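Long-range contacts in hypothetical sugar kinase (Cytophaga hutchinsonii, PDB 3R8E), which is a putative sugar kinase of the ROK family, probably phosphorylating a sugar substrate, though its true substrate is not established: residues A[180-185]-A[245-250]; A[195-200]-A[239-244]. All coordinates share one frame; numbering follows the deposited sequence.

Contact 1 (A[180-185]-A[245-250]); sequences MLTTRG and GTIIGE
Thr182 and Ile247 bring the two backbones nearest, their CA atoms 7.4 Å apart, where a type I turn from Thr182 to Gly185 rests against helix 235-259. The turn is pinned from within: Gly185 N donates to Thr182 O, and Thr182 OG1 accepts the N-H of Arg184 in an ST turn while also pairing with Lys186 O. Thr183 then reaches for the helix. Its OG1 donates to Glu250 OE1 over 2.7 Å, coming in on the syn side of the carboxylate but 26° out of its plane. That hydroxyl sits between the backbone N and the carbonyl carbon, and CG2 also comes up against OE1. Water 1 adds a second route, accepting from Thr183 N and donating to Glu250 OE1 at 2.9 Å.

Arg184, next in the turn, reaches the helix by another path. A bend at chi2 (88°) carries its guanidinium over Ile247, whose CG1 lies against one face, toward the rim, 3.7 Å from NH1. Glu250 OE1 meets the edge of the same group in a long salt bridge, 3.5 Å from NH1, with the two planes tilted 53° apart. Water 2 donates to Glu250 OE2 over 2.7 Å and is weakly held by Arg184 NH1. Leu181 of the second subunit packs on Glu250, so this corner borders the dimer interface. With a hydroxyl, a water and a guanidinium all directed at OE1, the carboxylate is probably kept ionised; most of the direct polar ties converge on that one oxygen, with Ile247 adding an apolar footing against the guanidinium.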
loop_
_atom_site.group_PDB
_atom_site.type_symbol
_atom_site.label_atom_id
_atom_site.label_comp_id
_atom_site.label_asym_id
_atom_site.label_seq_id
_atom_site.Cartn_x
_atom_site.Cartn_y
_atom_site.Cartn_z
HETATM N N MSE A 180 -2.088 -9.989 -2.472
HETATM C CA MSE A 180 -2.116 -9.027 -3.577
HETATM C C MSE A 180 -2.161 -9.756 -4.911
HETATM O O MSE A 180 -1.625 -10.865 -5.026
HETATM C CB MSE A 180 -0.886 -8.111 -3.537
HETATM C CG MSE A 180 -0.913 -7.125 -2.401
HETATM SE SE MSE A 180 0.788 -6.185 -2.358
HETATM C CE MSE A 180 0.376 -4.805 -3.582
ATOM N N LEU A 181 -2.798 -9.146 -5.920
ATOM C CA LEU A 181 -2.861 -9.724 -7.256
ATOM C C LEU A 181 -1.577 -9.425 -8.016
ATOM O O LEU A 181 -1.060 -8.306 -7.936
ATOM C CB LEU A 181 -4.078 -9.190 -8.042
ATOM C CG LEU A 181 -5.457 -9.360 -7.398
ATOM C CD1 LEU A 181 -6.518 -8.627 -8.204
ATOM C CD2 LEU A 181 -5.831 -10.843 -7.250
ATOM N N THR A 182 -1.074 -10.418 -8.764
ATOM C CA THR A 182 0.147 -10.285 -9.564
ATOM C C THR A 182 -0.204 -9.960 -11.025
ATOM O O THR A 182 -1.386 -9.907 -11.371
ATOM C CB THR A 182 0.989 -11.577 -9.481
ATOM O OG1 THR A 182 0.291 -12.637 -10.136
ATOM C CG2 THR A 182 1.335 -11.972 -8.055
ATOM N N THR A 183 0.823 -9.803 -11.895
ATOM C CA THR A 183 0.646 -9.554 -13.338
ATOM C C THR A 183 0.144 -10.821 -14.051
ATOM O O THR A 183 -0.107 -10.787 -15.257
ATOM C CB THR A 183 1.948 -9.057 -13.985
ATOM O OG1 THR A 183 2.987 -9.996 -13.720
ATOM C CG2 THR A 183 2.342 -7.658 -13.529
ATOM N N ARG A 184 0.034 -11.942 -13.307
ATOM C CA ARG A 184 -0.466 -13.231 -13.787
ATOM C C ARG A 184 -1.949 -13.414 -13.389
ATOM O O ARG A 184 -2.608 -14.338 -13.874
ATOM C CB ARG A 184 0.394 -14.383 -13.231
ATOM C CG ARG A 184 1.668 -14.675 -14.028
ATOM C CD ARG A 184 2.873 -13.859 -13.581
ATOM N NE ARG A 184 4.128 -14.401 -14.110
ATOM C CZ ARG A 184 5.288 -13.748 -14.121
ATOM N NH1 ARG A 184 5.366 -12.509 -13.652
ATOM N NH2 ARG A 184 6.377 -14.326 -14.612
ATOM N N GLY A 185 -2.449 -12.531 -12.519
ATOM C CA GLY A 185 -3.826 -12.552 -12.036
ATOM C C GLY A 185 -4.030 -13.301 -10.732
ATOM O O GLY A 185 -5.017 -13.058 -10.030
ATOM N N GLY A 245 12.056 -14.280 -8.482
ATOM C CA GLY A 245 12.592 -12.944 -8.227
ATOM C C GLY A 245 11.814 -11.845 -8.923
ATOM O O GLY A 245 11.415 -10.871 -8.279
ATOM N N THR A 246 11.541 -12.025 -10.236
ATOM C CA THR A 246 10.755 -11.078 -11.037
ATOM C C THR A 246 9.366 -10.880 -10.412
ATOM O O THR A 246 8.933 -9.734 -10.263
ATOM C CB THR A 246 10.647 -11.553 -12.495
ATOM O OG1 THR A 246 11.957 -11.692 -13.039
ATOM C CG2 THR A 246 9.825 -10.598 -13.369
ATOM N N ILE A 247 8.687 -11.989 -10.025
ATOM C CA ILE A 247 7.350 -11.941 -9.416
ATOM C C ILE A 247 7.395 -11.149 -8.095
ATOM O O ILE A 247 6.569 -10.255 -7.914
ATOM C CB ILE A 247 6.730 -13.357 -9.220
ATOM C CG1 ILE A 247 6.563 -14.086 -10.578
ATOM C CG2 ILE A 247 5.380 -13.279 -8.468
ATOM C CD1 ILE A 247 6.430 -15.617 -10.480
ATOM N N ILE A 248 8.366 -11.444 -7.195
ATOM C CA ILE A 248 8.475 -10.736 -5.904
ATOM C C ILE A 248 8.738 -9.237 -6.157
ATOM O O ILE A 248 8.089 -8.388 -5.534
ATOM C CB ILE A 248 9.545 -11.360 -4.958
ATOM C CG1 ILE A 248 9.222 -12.847 -4.648
ATOM C CG2 ILE A 248 9.661 -10.562 -3.644
ATOM C CD1 ILE A 248 10.416 -13.635 -4.036
ATOM N N GLY A 249 9.651 -8.942 -7.084
ATOM C CA GLY A 249 9.993 -7.571 -7.459
ATOM C C GLY A 249 8.805 -6.781 -7.980
ATOM O O GLY A 249 8.613 -5.626 -7.587
ATOM N N GLU A 250 7.962 -7.420 -8.822
ATOM C CA GLU A 250 6.763 -6.787 -9.375
ATOM C C GLU A 250 5.757 -6.427 -8.275
ATOM O O GLU A 250 5.162 -5.352 -8.345
ATOM C CB GLU A 250 6.108 -7.668 -10.429
ATOM C CG GLU A 250 6.815 -7.610 -11.770
ATOM C CD GLU A 250 6.208 -8.473 -12.856
ATOM O OE1 GLU A 250 5.254 -9.233 -12.569
ATOM O OE2 GLU A 250 6.694 -8.385 -14.005
HETATM O O HOH W 1 3.155 -9.126 -10.588
HETATM O O HOH W 2 6.783 -10.737 -15.414
#

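Contact 2 (A[195-200]-A[239-244]); sequences NHLIAY and AVWADI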
loop_
_atom_site.group_PDB
_atom_site.type_symbol
_atom_site.label_atom_id
_atom_site.label_comp_id
_atom_site.label_asym_id
_atom_site.label_seq_id
_atom_site.Cartn_x
_atom_site.Cartn_y
_atom_site.Cartn_z
ATOM N N ASN A 195 4.951 -24.336 -1.477
ATOM C CA ASN A 195 4.280 -25.427 -2.207
ATOM C C ASN A 195 4.083 -25.088 -3.688
ATOM O O ASN A 195 4.170 -25.977 -4.535
ATOM C CB ASN A 195 2.933 -25.784 -1.569
ATOM C CG ASN A 195 2.994 -26.168 -0.104
ATOM O OD1 ASN A 195 2.133 -25.784 0.693
ATOM N ND2 ASN A 195 4.006 -26.927 0.292
ATOM N N HIS A 196 3.855 -23.801 -3.998
ATOM C CA HIS A 196 3.654 -23.339 -5.369
ATOM C C HIS A 196 4.990 -23.254 -6.111
ATOM O O HIS A 196 5.030 -23.547 -7.310
ATOM C CB HIS A 196 2.897 -22.010 -5.374
ATOM C CG HIS A 196 1.554 -22.127 -4.715
ATOM N ND1 HIS A 196 1.358 -21.739 -3.400
ATOM C CD2 HIS A 196 0.402 -22.656 -5.191
ATOM C CE1 HIS A 196 0.090 -22.013 -3.130
ATOM N NE2 HIS A 196 -0.523 -22.568 -4.175
ATOM N N LEU A 197 6.089 -22.925 -5.392
ATOM C CA LEU A 197 7.450 -22.906 -5.941
ATOM C C LEU A 197 7.851 -24.337 -6.345
ATOM O O LEU A 197 8.391 -24.537 -7.437
ATOM C CB LEU A 197 8.452 -22.311 -4.916
ATOM C CG LEU A 197 9.920 -22.769 -5.011
ATOM C CD1 LEU A 197 10.705 -21.933 -6.005
ATOM C CD2 LEU A 197 10.583 -22.746 -3.653
ATOM N N ILE A 198 7.554 -25.326 -5.471
ATOM C CA ILE A 198 7.850 -26.751 -5.702
ATOM C C ILE A 198 7.045 -27.245 -6.918
ATOM O O ILE A 198 7.615 -27.899 -7.792
ATOM C CB ILE A 198 7.588 -27.611 -4.425
ATOM C CG1 ILE A 198 8.562 -27.227 -3.285
ATOM C CG2 ILE A 198 7.676 -29.131 -4.730
ATOM C CD1 ILE A 198 8.123 -27.652 -1.878
ATOM N N ALA A 199 5.739 -26.904 -6.986
ATOM C CA ALA A 199 4.853 -27.301 -8.090
ATOM C C ALA A 199 5.324 -26.704 -9.421
ATOM O O ALA A 199 5.301 -27.405 -10.435
ATOM C CB ALA A 199 3.421 -26.883 -7.798
ATOM N N TYR A 200 5.786 -25.434 -9.408
ATOM C CA TYR A 200 6.308 -24.744 -10.590
ATOM C C TYR A 200 7.628 -25.385 -11.047
ATOM O O TYR A 200 7.848 -25.506 -12.253
ATOM C CB TYR A 200 6.496 -23.234 -10.319
ATOM C CG TYR A 200 7.153 -22.481 -11.459
ATOM C CD1 TYR A 200 6.450 -22.182 -12.622
ATOM C CD2 TYR A 200 8.484 -22.078 -11.378
ATOM C CE1 TYR A 200 7.054 -21.498 -13.678
ATOM C CE2 TYR A 200 9.101 -21.402 -12.430
ATOM C CZ TYR A 200 8.380 -21.110 -13.577
ATOM O OH TYR A 200 8.983 -20.434 -14.609
ATOM N N ALA A 239 16.969 -20.504 -13.390
ATOM C CA ALA A 239 15.846 -19.903 -14.119
ATOM C C ALA A 239 14.589 -19.836 -13.250
ATOM O O ALA A 239 13.846 -18.855 -13.343
ATOM C CB ALA A 239 15.563 -20.688 -15.391
ATOM N N VAL A 240 14.362 -20.865 -12.398
ATOM C CA VAL A 240 13.223 -20.919 -11.469
ATOM C C VAL A 240 13.333 -19.753 -10.472
ATOM O O VAL A 240 12.368 -18.998 -10.331
ATOM C CB VAL A 240 13.101 -22.296 -10.756
ATOM C CG1 VAL A 240 12.190 -22.222 -9.531
ATOM C CG2 VAL A 240 12.605 -23.369 -11.721
ATOM N N TRP A 241 14.512 -19.580 -9.828
ATOM C CA TRP A 241 14.726 -18.497 -8.862
ATOM C C TRP A 241 14.659 -17.125 -9.537
ATOM O O TRP A 241 14.129 -16.190 -8.939
ATOM C CB TRP A 241 16.046 -18.657 -8.092
ATOM C CG TRP A 241 16.067 -19.819 -7.140
ATOM C CD1 TRP A 241 16.929 -20.877 -7.166
ATOM C CD2 TRP A 241 15.193 -20.042 -6.020
ATOM N NE1 TRP A 241 16.654 -21.739 -6.131
ATOM C CE2 TRP A 241 15.575 -21.266 -5.428
ATOM C CE3 TRP A 241 14.117 -19.326 -5.462
ATOM C CZ2 TRP A 241 14.920 -21.795 -4.308
ATOM C CZ3 TRP A 241 13.476 -19.845 -4.345
ATOM C CH2 TRP A 241 13.878 -21.065 -3.780
ATOM N N ALA A 242 15.146 -17.014 -10.793
ATOM C CA ALA A 242 15.082 -15.769 -11.565
ATOM C C ALA A 242 13.618 -15.354 -11.820
ATOM O O ALA A 242 13.299 -14.171 -11.714
ATOM C CB ALA A 242 15.824 -15.926 -12.883
ATOM N N ASP A 243 12.729 -16.332 -12.120
ATOM C CA ASP A 243 11.310 -16.067 -12.360
ATOM C C ASP A 243 10.613 -15.667 -11.050
ATOM O O ASP A 243 9.843 -14.703 -11.047
ATOM C CB ASP A 243 10.612 -17.271 -13.009
ATOM C CG ASP A 243 9.281 -16.902 -13.635
ATOM O OD1 ASP A 243 9.288 -16.257 -14.708
ATOM O OD2 ASP A 243 8.234 -17.236 -13.043
ATOM N N ILE A 244 10.928 -16.375 -9.934
ATOM C CA ILE A 244 10.405 -16.086 -8.586
ATOM C C ILE A 244 10.801 -14.644 -8.207
ATOM O O ILE A 244 9.949 -13.880 -7.736
ATOM C CB ILE A 244 10.910 -17.151 -7.552
ATOM C CG1 ILE A 244 10.273 -18.557 -7.790
ATOM C CG2 ILE A 244 10.752 -16.695 -6.089
ATOM C CD1 ILE A 244 8.708 -18.697 -7.582
#
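Leu197 and Tyr200, one helical turn apart on helix 194-207, supply that helix's side of the contact, facing Val240, Trp241, Asp243 and Ile244 on helix 235-259. The N-to-C directions of the two short helical segments make 134°, nearer antiparallel than parallel, with their axes 11.2 Å apart, a separation filled by side chains.

Apolar packing centres on Leu197. Its CD1 rests against both Val240 and Ile244, 3.8 Å from Val240 CG1 and equally far from Ile244 CG1. CG stands anti to the backbone N (chi1 153°), which carries the branched end toward the other helix. The second branch turns to the indole, CD2 lying 3.7 Å from Trp241 CH2. Tyr200 runs alongside Val240 in the opposite sense, with its CE2 4.1 Å from Val240 CG2.

An aromatic interaction joins the same leucine to the tryptophan: Leu197 CD1 makes a CH-pi contact over the face of the six-membered ring, 4.2 Å from the Trp241 centroid. Pro223 touches both residues, bringing in helix 223-231.

The one polar approach is at Tyr200, whose OH comes within 3.6 Å of Asp243 OD2, ring and carboxylate planes only 18° apart. Cutting Tyr200 back to an alanine is likely to open a gap beside Val240 and to leave Asp243 without the phenol that lies across it.

No hydrogen bond spans the two segments. The helices are therefore held together here mainly by dispersion and burial of apolar surface, with Leu197, which touches three residues of the other helix, at the centre of that packing.

Overall arrangement
Following the chain from the N terminus, the loop after strand 165-166 delivers residues 180-185, and contact 1 closes when helix 235-259 arrives some sixty residues later. Within that span the chain makes helices 189-192, 194-207 and 223-231, and contact 2 closes a shorter loop between 195-200 and 239-244. The contacts are thus nested, not crossed. Both use helix 235-259, on successive segments, and their centres lie about 12 Å apart. A long, weak ion pair between Arg184 and Asp243 joins them directly. Together they fasten the 180-185 turn, beside the second subunit, and helix 194-207 to a single long helix.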